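Local atomic coordinates of sorbitol dehydrogenase (Gluconobacter oxydans, PDB entry 5ITG), a protein that probably oxidises D-sorbitol to L-sorbose, passing hydride to a nicotinamide cofactor, as a member of the mannitol dehydrogenase family. Residues Val164-Trp176 with Phe202-Trp216. Residues are numbered along the deposited sequence; the frame is centred on the assembly and turned at random.
Sequences VFGYVVEALRRRW and FLGYAKARDPELAKW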
loop_
_atom_site.group_PDB
_atom_site.type_symbol
_atom_site.label_atom_id
_atom_site.label_comp_id
_atom_site.label_asym_id
_atom_site.label_seq_id
_atom_site.Cartn_x
_atom_site.Cartn_y
_atom_site.Cartn_z
ATOM N N VAL A 164 -6.248 -15.706 11.387
ATOM C CA VAL A 164 -6.391 -14.405 12.027
ATOM C C VAL A 164 -7.852 -14.214 12.405
ATOM O O VAL A 164 -8.164 -13.682 13.464
ATOM C CB VAL A 164 -5.913 -13.250 11.087
ATOM C CG1 VAL A 164 -6.832 -13.121 9.883
ATOM C CG2 VAL A 164 -5.831 -11.945 11.862
ATOM N N PHE A 165 -8.750 -14.674 11.541
ATOM C CA PHE A 165 -10.183 -14.560 11.797
ATOM C C PHE A 165 -10.534 -15.298 13.087
ATOM O O PHE A 165 -11.233 -14.767 13.954
ATOM C CB PHE A 165 -10.968 -15.171 10.638
ATOM C CG PHE A 165 -10.420 -14.816 9.295
ATOM C CD1 PHE A 165 -10.446 -13.500 8.845
ATOM C CD2 PHE A 165 -9.855 -15.789 8.487
ATOM C CE1 PHE A 165 -9.911 -13.159 7.605
ATOM C CE2 PHE A 165 -9.320 -15.461 7.248
ATOM C CZ PHE A 165 -9.349 -14.138 6.806
ATOM N N GLY A 166 -10.044 -16.529 13.202
ATOM C CA GLY A 166 -10.313 -17.326 14.384
ATOM C C GLY A 166 -9.768 -16.711 15.662
ATOM O O GLY A 166 -10.454 -16.693 16.683
ATOM N N TYR A 167 -8.535 -16.211 15.609
ATOM C CA TYR A 167 -7.900 -15.597 16.773
ATOM C C TYR A 167 -8.634 -14.345 17.234
ATOM O O TYR A 167 -8.934 -14.184 18.417
ATOM C CB TYR A 167 -6.452 -15.221 16.449
ATOM C CG TYR A 167 -5.447 -16.338 16.634
ATOM C CD1 TYR A 167 -5.034 -16.727 17.911
ATOM C CD2 TYR A 167 -4.898 -16.998 15.536
ATOM C CE1 TYR A 167 -4.094 -17.749 18.089
ATOM C CE2 TYR A 167 -3.957 -18.023 15.703
ATOM C CZ TYR A 167 -3.563 -18.391 16.981
ATOM O OH TYR A 167 -2.643 -19.400 17.153
ATOM N N VAL A 168 -8.912 -13.456 16.287
ATOM C CA VAL A 168 -9.584 -12.198 16.587
ATOM C C VAL A 168 -10.996 -12.387 17.117
ATOM O O VAL A 168 -11.353 -11.823 18.149
ATOM C CB VAL A 168 -9.612 -11.284 15.332
ATOM C CG1 VAL A 168 -10.541 -10.101 15.554
ATOM C CG2 VAL A 168 -8.197 -10.784 15.041
ATOM N N VAL A 169 -11.802 -13.176 16.419
ATOM C CA VAL A 169 -13.169 -13.404 16.861
ATOM C C VAL A 169 -13.229 -14.164 18.191
ATOM O O VAL A 169 -14.039 -13.829 19.053
ATOM C CB VAL A 169 -13.978 -14.131 15.766
ATOM C CG1 VAL A 169 -15.323 -14.590 16.308
ATOM C CG2 VAL A 169 -14.194 -13.172 14.585
ATOM N N GLU A 170 -12.374 -15.170 18.373
ATOM C CA GLU A 170 -12.368 -15.907 19.638
ATOM C C GLU A 170 -11.937 -14.964 20.762
ATOM O O GLU A 170 -12.476 -15.013 21.869
ATOM C CB GLU A 170 -11.421 -17.111 19.561
ATOM C CG GLU A 170 -11.211 -17.846 20.884
ATOM C CD GLU A 170 -12.476 -18.510 21.438
ATOM O OE1 GLU A 170 -13.556 -18.424 20.812
ATOM O OE2 GLU A 170 -12.380 -19.126 22.518
ATOM N N ALA A 171 -10.965 -14.096 20.482
ATOM C CA ALA A 171 -10.508 -13.151 21.498
ATOM C C ALA A 171 -11.653 -12.208 21.878
ATOM O O ALA A 171 -11.871 -11.913 23.058
ATOM C CB ALA A 171 -9.313 -12.350 20.976
ATOM N N LEU A 172 -12.388 -11.738 20.874
ATOM C CA LEU A 172 -13.507 -10.838 21.123
ATOM C C LEU A 172 -14.604 -11.541 21.921
ATOM O O LEU A 172 -15.226 -10.940 22.798
ATOM C CB LEU A 172 -14.057 -10.306 19.797
ATOM C CG LEU A 172 -13.132 -9.279 19.129
ATOM C CD1 LEU A 172 -13.557 -9.022 17.698
ATOM C CD2 LEU A 172 -13.148 -7.991 19.946
ATOM N N ARG A 173 -14.831 -12.817 21.633
ATOM C CA ARG A 173 -15.850 -13.574 22.356
ATOM C C ARG A 173 -15.486 -13.624 23.837
ATOM O O ARG A 173 -16.301 -13.303 24.709
ATOM C CB ARG A 173 -15.951 -15.004 21.814
ATOM C CG ARG A 173 -17.065 -15.827 22.460
ATOM C CD ARG A 173 -17.004 -17.296 22.071
ATOM N NE ARG A 173 -15.835 -17.974 22.630
ATOM C CZ ARG A 173 -15.593 -18.110 23.933
ATOM N NH1 ARG A 173 -16.438 -17.613 24.827
ATOM N NH2 ARG A 173 -14.503 -18.746 24.346
ATOM N N ARG A 174 -14.247 -14.017 24.118
ATOM C CA ARG A 174 -13.775 -14.121 25.492
ATOM C C ARG A 174 -13.834 -12.795 26.235
ATOM O O ARG A 174 -14.234 -12.751 27.405
ATOM C CB ARG A 174 -12.353 -14.687 25.519
ATOM C CG ARG A 174 -12.272 -16.097 24.955
ATOM C CD ARG A 174 -10.915 -16.726 25.183
ATOM N NE ARG A 174 -10.832 -18.031 24.542
ATOM C CZ ARG A 174 -9.771 -18.827 24.599
ATOM N NH1 ARG A 174 -8.693 -18.451 25.274
ATOM N NH2 ARG A 174 -9.789 -19.998 23.973
ATOM N N ARG A 175 -13.446 -11.715 25.558
ATOM C CA ARG A 175 -13.478 -10.394 26.170
ATOM C C ARG A 175 -14.928 -10.067 26.531
ATOM O O ARG A 175 -15.215 -9.569 27.619
ATOM C CB ARG A 175 -12.905 -9.335 25.206
ATOM C CG ARG A 175 -11.400 -9.498 24.920
ATOM C CD ARG A 175 -10.881 -8.544 23.818
ATOM N NE ARG A 175 -10.806 -7.149 24.258
ATOM C CZ ARG A 175 -9.688 -6.521 24.618
ATOM N NH1 ARG A 175 -8.519 -7.148 24.590
ATOM N NH2 ARG A 175 -9.742 -5.261 25.032
ATOM N N TRP A 176 -15.839 -10.372 25.613
ATOM C CA TRP A 176 -17.256 -10.120 25.826
ATOM C C TRP A 176 -17.796 -10.925 27.011
ATOM O O TRP A 176 -18.380 -10.363 27.942
ATOM C CB TRP A 176 -18.036 -10.465 24.554
ATOM C CG TRP A 176 -19.527 -10.296 24.663
ATOM C CD1 TRP A 176 -20.197 -9.368 25.405
ATOM C CD2 TRP A 176 -20.523 -11.037 23.952
ATOM N NE1 TRP A 176 -21.552 -9.486 25.199
ATOM C CE2 TRP A 176 -21.778 -10.503 24.310
ATOM C CE3 TRP A 176 -20.477 -12.102 23.046
ATOM C CZ2 TRP A 176 -22.975 -10.994 23.793
ATOM C CZ3 TRP A 176 -21.670 -12.591 22.531
ATOM C CH2 TRP A 176 -22.900 -12.037 22.906
ATOM N N PHE A 202 -13.970 -10.451 9.182
ATOM C CA PHE A 202 -14.153 -10.786 10.588
ATOM C C PHE A 202 -15.604 -11.019 11.011
ATOM O O PHE A 202 -15.869 -11.875 11.855
ATOM C CB PHE A 202 -13.482 -9.731 11.463
ATOM C CG PHE A 202 -11.990 -9.788 11.400
ATOM C CD1 PHE A 202 -11.298 -10.859 11.969
ATOM C CD2 PHE A 202 -11.271 -8.818 10.708
ATOM C CE1 PHE A 202 -9.917 -10.960 11.844
ATOM C CE2 PHE A 202 -9.892 -8.910 10.578
ATOM C CZ PHE A 202 -9.211 -9.985 11.147
ATOM N N LEU A 203 -16.545 -10.280 10.429
ATOM C CA LEU A 203 -17.956 -10.485 10.762
ATOM C C LEU A 203 -18.470 -11.698 9.994
ATOM O O LEU A 203 -19.431 -12.346 10.409
ATOM C CB LEU A 203 -18.804 -9.259 10.402
ATOM C CG LEU A 203 -18.586 -7.973 11.208
ATOM C CD1 LEU A 203 -19.635 -6.948 10.806
ATOM C CD2 LEU A 203 -18.682 -8.259 12.694
ATOM N N GLY A 204 -17.831 -11.994 8.866
ATOM C CA GLY A 204 -18.229 -13.145 8.080
ATOM C C GLY A 204 -17.930 -14.404 8.874
ATOM O O GLY A 204 -18.715 -15.353 8.867
ATOM N N TYR A 205 -16.792 -14.413 9.566
ATOM C CA TYR A 205 -16.405 -15.558 10.379
ATOM C C TYR A 205 -17.250 -15.585 11.646
ATOM O O TYR A 205 -17.742 -16.638 12.057
ATOM C CB TYR A 205 -14.921 -15.477 10.747
ATOM C CG TYR A 205 -14.446 -16.585 11.666
ATOM C CD1 TYR A 205 -14.660 -16.519 13.041
ATOM C CD2 TYR A 205 -13.788 -17.705 11.158
ATOM C CE1 TYR A 205 -14.229 -17.541 13.894
ATOM C CE2 TYR A 205 -13.351 -18.737 11.999
ATOM C CZ TYR A 205 -13.575 -18.645 13.364
ATOM O OH TYR A 205 -13.147 -19.650 14.203
ATOM N N ALA A 206 -17.416 -14.416 12.257
ATOM C CA ALA A 206 -18.202 -14.292 13.475
ATOM C C ALA A 206 -19.628 -14.800 13.279
ATOM O O ALA A 206 -20.175 -15.484 14.147
ATOM C CB ALA A 206 -18.225 -12.830 13.933
ATOM N N LYS A 207 -20.230 -14.459 12.143
ATOM C CA LYS A 207 -21.596 -14.884 11.855
ATOM C C LYS A 207 -21.690 -16.405 11.812
ATOM O O LYS A 207 -22.620 -16.994 12.360
ATOM C CB LYS A 207 -22.068 -14.309 10.521
ATOM C CG LYS A 207 -23.510 -14.641 10.199
ATOM C CD LYS A 207 -23.902 -14.142 8.819
ATOM C CE LYS A 207 -25.375 -14.390 8.561
ATOM N NZ LYS A 207 -26.204 -13.747 9.624
ATOM N N ALA A 208 -20.724 -17.036 11.158
ATOM C CA ALA A 208 -20.711 -18.488 11.058
ATOM C C ALA A 208 -20.501 -19.095 12.438
ATOM O O ALA A 208 -21.072 -20.133 12.756
ATOM C CB ALA A 208 -19.606 -18.942 10.112
ATOM N N ARG A 209 -19.679 -18.436 13.247
ATOM C CA ARG A 209 -19.375 -18.900 14.598
ATOM C C ARG A 209 -20.611 -18.825 15.496
ATOM O O ARG A 209 -20.967 -19.805 16.157
ATOM C CB ARG A 209 -18.246 -18.052 15.190
ATOM C CG ARG A 209 -17.850 -18.402 16.611
ATOM C CD ARG A 209 -17.095 -19.718 16.680
ATOM N NE ARG A 209 -16.765 -20.068 18.058
ATOM C CZ ARG A 209 -17.661 -20.402 18.982
ATOM N NH1 ARG A 209 -18.952 -20.438 18.678
ATOM N NH2 ARG A 209 -17.266 -20.701 20.211
ATOM N N ASP A 210 -21.258 -17.662 15.511
ATOM C CA ASP A 210 -22.450 -17.438 16.322
ATOM C C ASP A 210 -23.057 -16.060 16.053
ATOM O O ASP A 210 -22.452 -15.033 16.359
ATOM C CB ASP A 210 -22.106 -17.578 17.810
ATOM C CG ASP A 210 -23.171 -16.988 18.716
ATOM O OD1 ASP A 210 -24.366 -17.052 18.359
ATOM O OD2 ASP A 210 -22.810 -16.467 19.796
ATOM N N PRO A 211 -24.273 -16.026 15.481
ATOM C CA PRO A 211 -24.967 -14.773 15.166
ATOM C C PRO A 211 -24.951 -13.735 16.288
ATOM O O PRO A 211 -24.707 -12.553 16.040
ATOM C CB PRO A 211 -26.375 -15.247 14.820
ATOM C CG PRO A 211 -26.103 -16.560 14.147
ATOM C CD PRO A 211 -25.091 -17.185 15.085
ATOM N N GLU A 212 -25.214 -14.165 17.517
ATOM C CA GLU A 212 -25.206 -13.241 18.644
ATOM C C GLU A 212 -23.822 -12.620 18.825
ATOM O O GLU A 212 -23.696 -11.449 19.189
ATOM C CB GLU A 212 -25.607 -13.964 19.927
ATOM C CG GLU A 212 -27.038 -14.460 19.941
ATOM C CD GLU A 212 -27.352 -15.259 21.191
ATOM O OE1 GLU A 212 -27.032 -14.774 22.301
ATOM O OE2 GLU A 212 -27.921 -16.366 21.063
ATOM N N LEU A 213 -22.785 -13.415 18.581
ATOM C CA LEU A 213 -21.411 -12.937 18.713
ATOM C C LEU A 213 -21.093 -11.889 17.651
ATOM O O LEU A 213 -20.448 -10.885 17.938
ATOM C CB LEU A 213 -20.424 -14.099 18.580
ATOM C CG LEU A 213 -18.944 -13.704 18.554
ATOM C CD1 LEU A 213 -18.585 -12.917 19.804
ATOM C CD2 LEU A 213 -18.088 -14.957 18.441
ATOM N N ALA A 214 -21.551 -12.129 16.425
ATOM C CA ALA A 214 -21.311 -11.195 15.328
ATOM C C ALA A 214 -22.036 -9.890 15.617
ATOM O O ALA A 214 -21.517 -8.805 15.347
ATOM C CB ALA A 214 -21.800 -11.787 14.017
ATOM N N LYS A 215 -23.238 -10.005 16.172
ATOM C CA LYS A 215 -24.029 -8.831 16.512
ATOM C C LYS A 215 -23.253 -7.962 17.493
ATOM O O LYS A 215 -23.149 -6.747 17.311
ATOM C CB LYS A 215 -25.366 -9.248 17.132
ATOM C CG LYS A 215 -26.216 -8.078 17.600
ATOM C CD LYS A 215 -27.480 -8.546 18.317
ATOM C CE LYS A 215 -28.298 -7.361 18.810
ATOM N NZ LYS A 215 -28.687 -6.439 17.699
ATOM N N TRP A 216 -22.700 -8.594 18.528
ATOM C CA TRP A 216 -21.930 -7.883 19.543
ATOM C C TRP A 216 -20.703 -7.194 18.949
ATOM O O TRP A 216 -20.422 -6.036 19.259
ATOM C CB TRP A 216 -21.456 -8.838 20.646
ATOM C CG TRP A 216 -20.778 -8.114 21.778
ATOM C CD1 TRP A 216 -21.385 -7.384 22.762
ATOM C CD2 TRP A 216 -19.366 -7.979 21.996
ATOM N NE1 TRP A 216 -20.442 -6.801 23.573
ATOM C CE2 TRP A 216 -19.195 -7.149 23.127
ATOM C CE3 TRP A 216 -18.229 -8.476 21.343
ATOM C CZ2 TRP A 216 -17.932 -6.806 23.621
ATOM C CZ3 TRP A 216 -16.976 -8.134 21.836
ATOM C CH2 TRP A 216 -16.838 -7.306 22.964
HETATM O O HOH W 1 -12.311 -18.996 16.796
HETATM O O HOH W 2 -14.649 -18.186 18.377
#
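Trp176 and Trp216 lie flat on each other, their five-membered rings stacked face to face with centroids 3.4 Å apart and planes at 13°. The two indoles run in opposite directions, so each CB rests over the partner's six-membered ring in a CH-pi contact; Trp176 CB sits 3.5 Å from the centroid of that ring in Trp216. Trp176 holds its indole extended from the backbone nitrogen (chi1 178°), running antiparallel past Leu213, with Leu213 CD1 3.8 Å from Trp176 CE3. Cutting Trp176 back to an alanine is likely to end the ring-on-ring stack and leave Leu213 CD1 without its aromatic neighbour, though the CB contact could remain.

Midway, Val169 is a knob among Phe202, Tyr205, Ala206 and Leu213, its CG1 3.5 Å from Leu213 CD2. Tyr205 lays one ring face over the backbone at Phe165 and Gly166, and water 1 links its OH to Gly166 O. Phe202 crosses Val168 at about a right angle, Phe202 CE1 lying 3.5 Å from Val168 CB.

At the polar border, Arg173 grips Glu170 side-on with two nitrogens; in this salt-bridge network Glu170 OE2 accepts from Arg173 NH2 and Arg174 NE, and weakly from Arg174 NH2. Arg173 also pairs with Asp177. Water 2 bridges Glu170 OE1 to Arg209 NE, weakly on the arginine side.

Within the Rossmann domain, helix 164-177 thus packs across consecutive helices 194-209 and 211-220, segments 164-176 and 202-209 crossing at -66°, while helix 149-156 also touches Tyr205.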